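Local coordinates for protein papillomavirus transcription factor E2 (PDB 1QQH) that activates transcription of viral genes and, as in other papillomavirus E2 proteins, probably assists the start of viral DNA replication, at residues A[34-37]-A[38-41]; A[9-12]-A[13-17]. The protein carries 1 engineered substitution. All coordinates share one frame; numbering follows the deposited sequence.

Contact 1. Residues A[34-37]-A[38-41]; sequences EELW and NTEP
Asn38 ends the short helix 34-37 while still taking its last regular bond, from Asn38 N to Glu34 O (2.9 Å). It is the first residue to leave helical backbone angles. Asparagine is frequent at the C-terminal ends of helices, where its short amide can approach carbonyls of the last turn. Here CG lies beside the backbone N and anti to the carbonyl carbon (chi1 -68°), which turns the amide back over that turn. ND2 thereby stands 3.1 Å from Glu34 O, while OD1 is 3.9 Å from Trp37 CD1, with the amide plane 63° from the indole plane. Thr39 is gripped twice. Its N bonds Leu36 O (2.9 Å), and its hydroxyl OG1 donates to Glu35 O (2.7 Å), approaching at a tilt from the carbonyl plane. The short hydroxyl suits this place because OG1, held beside the backbone N (chi1 -55°), is directed back to that carbonyl. Beyond Thr39 the chain is extended and reaches Pro41, which packs on Trp69, through a cis peptide bond. Lys46 NZ bonds the carbonyls of Leu36, Thr39 and Pro41, gathering the exit around one ammonium group. The i to i+3 bond and the backbone angles of Trp37 and Asn38 make residues 36-39 a type I beta turn at the C-terminal end of the helix, with the Thr39 side-chain bond in place of the lost main-chain i to i+4 bond.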
ATOM      1  N   GLU A  34      -6.776   4.790  -4.607  1.00 37.50           N
ATOM      2  CA  GLU A  34      -7.193   6.035  -5.244  1.00 39.80           C
ATOM      3  C   GLU A  34      -8.541   6.539  -4.753  1.00 38.45           C
ATOM      4  O   GLU A  34      -8.703   7.733  -4.497  1.00 37.78           O
ATOM      5  CB  GLU A  34      -7.252   5.861  -6.764  1.00 43.24           C
ATOM      6  CG  GLU A  34      -5.907   5.964  -7.470  1.00 50.92           C
ATOM      7  CD  GLU A  34      -5.974   5.569  -8.949  1.00 55.46           C
ATOM      8  OE1 GLU A  34      -4.962   5.760  -9.664  1.00 57.60           O
ATOM      9  OE2 GLU A  34      -7.032   5.064  -9.395  1.00 57.01           O
ATOM     10  N   GLU A  35      -9.507   5.635  -4.631  1.00 37.07           N
ATOM     11  CA  GLU A  35     -10.843   6.021  -4.185  1.00 38.33           C
ATOM     12  C   GLU A  35     -10.802   6.822  -2.891  1.00 37.15           C
ATOM     13  O   GLU A  35     -11.421   7.881  -2.785  1.00 35.80           O
ATOM     14  CB  GLU A  35     -11.728   4.788  -3.986  1.00 39.75           C
ATOM     15  CG  GLU A  35     -12.309   4.201  -5.259  1.00 44.44           C
ATOM     16  CD  GLU A  35     -13.160   5.197  -6.036  1.00 47.44           C
ATOM     17  OE1 GLU A  35     -13.846   6.045  -5.409  1.00 48.63           O
ATOM     18  OE2 GLU A  35     -13.151   5.118  -7.283  1.00 48.87           O
ATOM     19  N   LEU A  36     -10.070   6.308  -1.909  1.00 35.77           N
ATOM     20  CA  LEU A  36      -9.946   6.972  -0.618  1.00 35.21           C
ATOM     21  C   LEU A  36      -9.112   8.242  -0.735  1.00 34.82           C
ATOM     22  O   LEU A  36      -9.409   9.251  -0.106  1.00 33.95           O
ATOM     23  CB  LEU A  36      -9.312   6.020   0.398  1.00 33.90           C
ATOM     24  CG  LEU A  36      -9.189   6.572   1.818  1.00 34.50           C
ATOM     25  CD1 LEU A  36     -10.569   6.971   2.322  1.00 32.76           C
ATOM     26  CD2 LEU A  36      -8.568   5.518   2.728  1.00 33.86           C
ATOM     27  N   TRP A  37      -8.066   8.178  -1.551  1.00 36.13           N
ATOM     28  CA  TRP A  37      -7.183   9.308  -1.777  1.00 37.49           C
ATOM     29  C   TRP A  37      -7.998  10.505  -2.249  1.00 39.02           C
ATOM     30  O   TRP A  37      -7.760  11.632  -1.821  1.00 38.53           O
ATOM     31  CB  TRP A  37      -6.131   8.930  -2.821  1.00 37.58           C
ATOM     32  CG  TRP A  37      -5.244  10.060  -3.267  1.00 37.76           C
ATOM     33  CD1 TRP A  37      -5.219  10.646  -4.505  1.00 37.05           C
ATOM     34  CD2 TRP A  37      -4.265  10.747  -2.480  1.00 36.96           C
ATOM     35  NE1 TRP A  37      -4.286  11.654  -4.536  1.00 36.63           N
ATOM     36  CE2 TRP A  37      -3.687  11.739  -3.306  1.00 37.68           C
ATOM     37  CE3 TRP A  37      -3.822  10.625  -1.156  1.00 36.72           C
ATOM     38  CZ2 TRP A  37      -2.686  12.604  -2.849  1.00 37.47           C
ATOM     39  CZ3 TRP A  37      -2.829  11.484  -0.701  1.00 37.34           C
ATOM     40  CH2 TRP A  37      -2.271  12.463  -1.550  1.00 37.84           C
ATOM     41  N   ASN A  38      -8.973  10.257  -3.115  1.00 40.68           N
ATOM     42  CA  ASN A  38      -9.808  11.334  -3.628  1.00 43.29           C
ATOM     43  C   ASN A  38     -10.995  11.679  -2.740  1.00 42.70           C
ATOM     44  O   ASN A  38     -11.851  12.473  -3.120  1.00 44.13           O
ATOM     45  CB  ASN A  38     -10.303  10.997  -5.036  1.00 46.11           C
ATOM     46  CG  ASN A  38      -9.182  10.997  -6.051  1.00 50.50           C
ATOM     47  OD1 ASN A  38      -8.470  11.992  -6.194  1.00 53.34           O
ATOM     48  ND2 ASN A  38      -9.013   9.880  -6.760  1.00 51.96           N
ATOM     49  N   THR A  39     -11.051  11.080  -1.560  1.00 40.93           N
ATOM     50  CA  THR A  39     -12.136  11.351  -0.634  1.00 39.87           C
ATOM     51  C   THR A  39     -11.660  12.412   0.354  1.00 40.78           C
ATOM     52  O   THR A  39     -10.476  12.482   0.679  1.00 39.40           O
ATOM     53  CB  THR A  39     -12.532  10.086   0.141  1.00 39.62           C
ATOM     54  OG1 THR A  39     -12.844   9.039  -0.785  1.00 39.57           O
ATOM     55  CG2 THR A  39     -13.737  10.355   1.017  1.00 37.80           C
ATOM     56  N   GLU A  40     -12.587  13.241   0.816  1.00 41.87           N
ATOM     57  CA  GLU A  40     -12.269  14.300   1.764  1.00 43.19           C
ATOM     58  C   GLU A  40     -11.821  13.759   3.114  1.00 43.27           C
ATOM     59  O   GLU A  40     -12.394  12.801   3.628  1.00 43.60           O
ATOM     60  CB  GLU A  40     -13.488  15.202   1.960  1.00 45.58           C
ATOM     61  CG  GLU A  40     -13.767  16.112   0.783  1.00 47.73           C
ATOM     62  CD  GLU A  40     -12.742  17.218   0.657  1.00 50.02           C
ATOM     63  OE1 GLU A  40     -11.604  17.039   1.144  1.00 50.77           O
ATOM     64  OE2 GLU A  40     -13.074  18.266   0.061  1.00 53.42           O
ATOM     65  N   PRO A  41     -10.758  14.345   3.691  1.00 42.91           N
ATOM     66  CA  PRO A  41      -9.999  15.459   3.112  1.00 41.99           C
ATOM     67  C   PRO A  41      -9.057  14.929   2.037  1.00 42.27           C
ATOM     68  O   PRO A  41      -8.334  13.955   2.259  1.00 38.95           O
ATOM     69  CB  PRO A  41      -9.255  16.023   4.315  1.00 42.55           C
ATOM     70  CG  PRO A  41      -8.991  14.798   5.126  1.00 42.81           C
ATOM     71  CD  PRO A  41     -10.306  14.064   5.065  1.00 43.19           C
TER

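Contact 2. Residues A[9-12]-A[13-17]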
ATOM      1  N   GLU A   9      -0.137  11.564  -8.782  1.00 67.22           N
ATOM      2  CA  GLU A   9      -0.094  12.343  -7.551  1.00 64.29           C
ATOM      3  C   GLU A   9      -0.064  11.391  -6.360  1.00 60.85           C
ATOM      4  O   GLU A   9       0.747  11.536  -5.442  1.00 60.19           O
ATOM      5  CB  GLU A   9      -1.324  13.252  -7.477  1.00 66.17           C
ATOM      6  CG  GLU A   9      -1.315  14.247  -6.331  1.00 69.33           C
ATOM      7  CD  GLU A   9      -2.401  15.304  -6.472  1.00 71.60           C
ATOM      8  OE1 GLU A   9      -2.460  16.215  -5.617  1.00 72.85           O
ATOM      9  OE2 GLU A   9      -3.197  15.226  -7.437  1.00 72.47           O
ATOM     10  N   LEU A  10      -0.955  10.407  -6.392  1.00 57.28           N
ATOM     11  CA  LEU A  10      -1.046   9.415  -5.334  1.00 54.00           C
ATOM     12  C   LEU A  10       0.283   8.683  -5.165  1.00 52.77           C
ATOM     13  O   LEU A  10       0.760   8.483  -4.049  1.00 51.77           O
ATOM     14  CB  LEU A  10      -2.160   8.417  -5.656  1.00 51.35           C
ATOM     15  CG  LEU A  10      -2.334   7.244  -4.695  1.00 50.22           C
ATOM     16  CD1 LEU A  10      -2.553   7.763  -3.293  1.00 48.04           C
ATOM     17  CD2 LEU A  10      -3.502   6.376  -5.145  1.00 49.32           C
ATOM     18  N   GLN A  11       0.884   8.293  -6.283  1.00 52.50           N
ATOM     19  CA  GLN A  11       2.151   7.579  -6.243  1.00 52.22           C
ATOM     20  C   GLN A  11       3.244   8.400  -5.566  1.00 51.57           C
ATOM     21  O   GLN A  11       3.986   7.889  -4.729  1.00 50.53           O
ATOM     22  CB  GLN A  11       2.597   7.215  -7.649  1.00 54.06           C
ATOM     23  CG  GLN A  11       3.420   5.956  -7.674  1.00 56.47           C
ATOM     24  CD  GLN A  11       2.583   4.744  -7.332  1.00 57.07           C
ATOM     25  OE1 GLN A  11       1.663   4.387  -8.073  1.00 58.30           O
ATOM     26  NE2 GLN A  11       2.888   4.107  -6.204  1.00 56.80           N
ATOM     27  N   MET A  12       3.352   9.670  -5.939  1.00 50.59           N
ATOM     28  CA  MET A  12       4.356  10.526  -5.332  1.00 50.56           C
ATOM     29  C   MET A  12       4.091  10.655  -3.839  1.00 48.29           C
ATOM     30  O   MET A  12       5.019  10.588  -3.029  1.00 47.19           O
ATOM     31  CB  MET A  12       4.367  11.904  -5.993  1.00 54.30           C
ATOM     32  CG  MET A  12       5.001  11.903  -7.385  1.00 59.83           C
ATOM     33  SD  MET A  12       6.613  11.029  -7.426  1.00 65.52           S
ATOM     34  CE  MET A  12       7.680  12.215  -6.523  1.00 63.47           C
ATOM     35  N   ALA A  13       2.822  10.823  -3.475  1.00 45.71           N
ATOM     36  CA  ALA A  13       2.453  10.942  -2.068  1.00 42.32           C
ATOM     37  C   ALA A  13       2.910   9.695  -1.320  1.00 40.76           C
ATOM     38  O   ALA A  13       3.508   9.787  -0.244  1.00 40.46           O
ATOM     39  CB  ALA A  13       0.946  11.111  -1.934  1.00 41.85           C
ATOM     40  N   LEU A  14       2.629   8.528  -1.895  1.00 38.57           N
ATOM     41  CA  LEU A  14       3.018   7.266  -1.281  1.00 38.36           C
ATOM     42  C   LEU A  14       4.542   7.140  -1.181  1.00 38.71           C
ATOM     43  O   LEU A  14       5.057   6.536  -0.243  1.00 36.88           O
ATOM     44  CB  LEU A  14       2.430   6.084  -2.066  1.00 37.88           C
ATOM     45  CG  LEU A  14       0.913   5.865  -1.956  1.00 37.14           C
ATOM     46  CD1 LEU A  14       0.472   4.812  -2.949  1.00 36.62           C
ATOM     47  CD2 LEU A  14       0.547   5.450  -0.544  1.00 34.88           C
ATOM     48  N   GLN A  15       5.265   7.704  -2.146  1.00 40.04           N
ATOM     49  CA  GLN A  15       6.726   7.660  -2.095  1.00 42.59           C
ATOM     50  C   GLN A  15       7.167   8.464  -0.874  1.00 42.15           C
ATOM     51  O   GLN A  15       8.048   8.045  -0.128  1.00 42.45           O
ATOM     52  CB  GLN A  15       7.339   8.252  -3.371  1.00 43.46           C
ATOM     53  CG  GLN A  15       7.908   7.200  -4.321  1.00 48.15           C
ATOM     54  CD  GLN A  15       7.418   7.365  -5.756  1.00 50.39           C
ATOM     55  OE1 GLN A  15       7.586   8.427  -6.370  1.00 51.96           O
ATOM     56  NE2 GLN A  15       6.812   6.309  -6.300  1.00 49.85           N
ATOM     57  N   GLY A  16       6.533   9.615  -0.662  1.00 42.49           N
ATOM     58  CA  GLY A  16       6.881  10.434   0.486  1.00 42.64           C
ATOM     59  C   GLY A  16       6.472   9.759   1.782  1.00 43.05           C
ATOM     60  O   GLY A  16       7.225   9.730   2.761  1.00 43.59           O
ATOM     61  N   LEU A  17       5.265   9.203   1.790  1.00 42.79           N
ATOM     62  CA  LEU A  17       4.753   8.521   2.968  1.00 41.27           C
ATOM     63  C   LEU A  17       5.676   7.362   3.331  1.00 41.60           C
ATOM     64  O   LEU A  17       5.938   7.104   4.505  1.00 39.77           O
ATOM     65  CB  LEU A  17       3.334   8.000   2.694  1.00 40.16           C
ATOM     66  CG  LEU A  17       2.612   7.332   3.872  1.00 40.57           C
ATOM     67  CD1 LEU A  17       2.406   8.352   4.996  1.00 40.04           C
ATOM     68  CD2 LEU A  17       1.266   6.764   3.413  1.00 39.61           C
TER
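Met12 and Gln15 lie along one flank of the helix, where CB of Gln15 rests 3.3 Å from Met12 O. The Met12 side chain is bent at both chi2 and chi3, and its sulfur is modelled too near the Gln15 amide oxygen, which leaves the positions of both ends doubtful. As modelled, Gln15 is bent at chi2, and its NE2 comes to 3.7 Å from Gln11 CG on the preceding turn. That nitrogen also makes a weak hydrogen bond to Glu34 of the second subunit, a place between helix and partner chain that suits a long polar amide. Ala13 occupies a different flank. Its methyl CB sits 3.4 Å from Leu10 O and 3.5 Å from Glu9 O, small enough to leave the helix surface shallow where Trp37 packs. Next to it, Leu14 CD1 meets Leu10 CG at 4.1 Å, the two leucines continuing an apolar strip that reaches Phe45. The main chain is regular throughout: Ala13 N bonds Glu9 O (2.9 Å) and Gly16 N bonds Met12 O (3.0 Å). These bonds satisfy the backbone all round the helix, whereas the side chains are amphipathic. Leu10 and Leu14 serve both Phe45 of their own chain and the second subunit, where they pack on Gln11 and Leu29 respectively, and the subunit interface is thus apolar as well as polar through Gln15.

From the N terminus the chain first runs through contact 2, which spans successive turns of helix 3-19, and then, after an intervening loop, through contact 1, where helix 34-37 ends and the chain heads for strand 45-56. Both are local, so neither closes a long loop, and they lie in series without nesting or crossing. In space they nevertheless touch: Trp37 CH2 packs on Ala13 CB at 3.5 Å, and Glu34 CG meets Leu10 CD2 at 3.4 Å. The two helices are joined through this interface, while Phe45 touches residues of both contacts and ties the pair to the antiparallel sheet. Residues of both contacts also meet the second subunit.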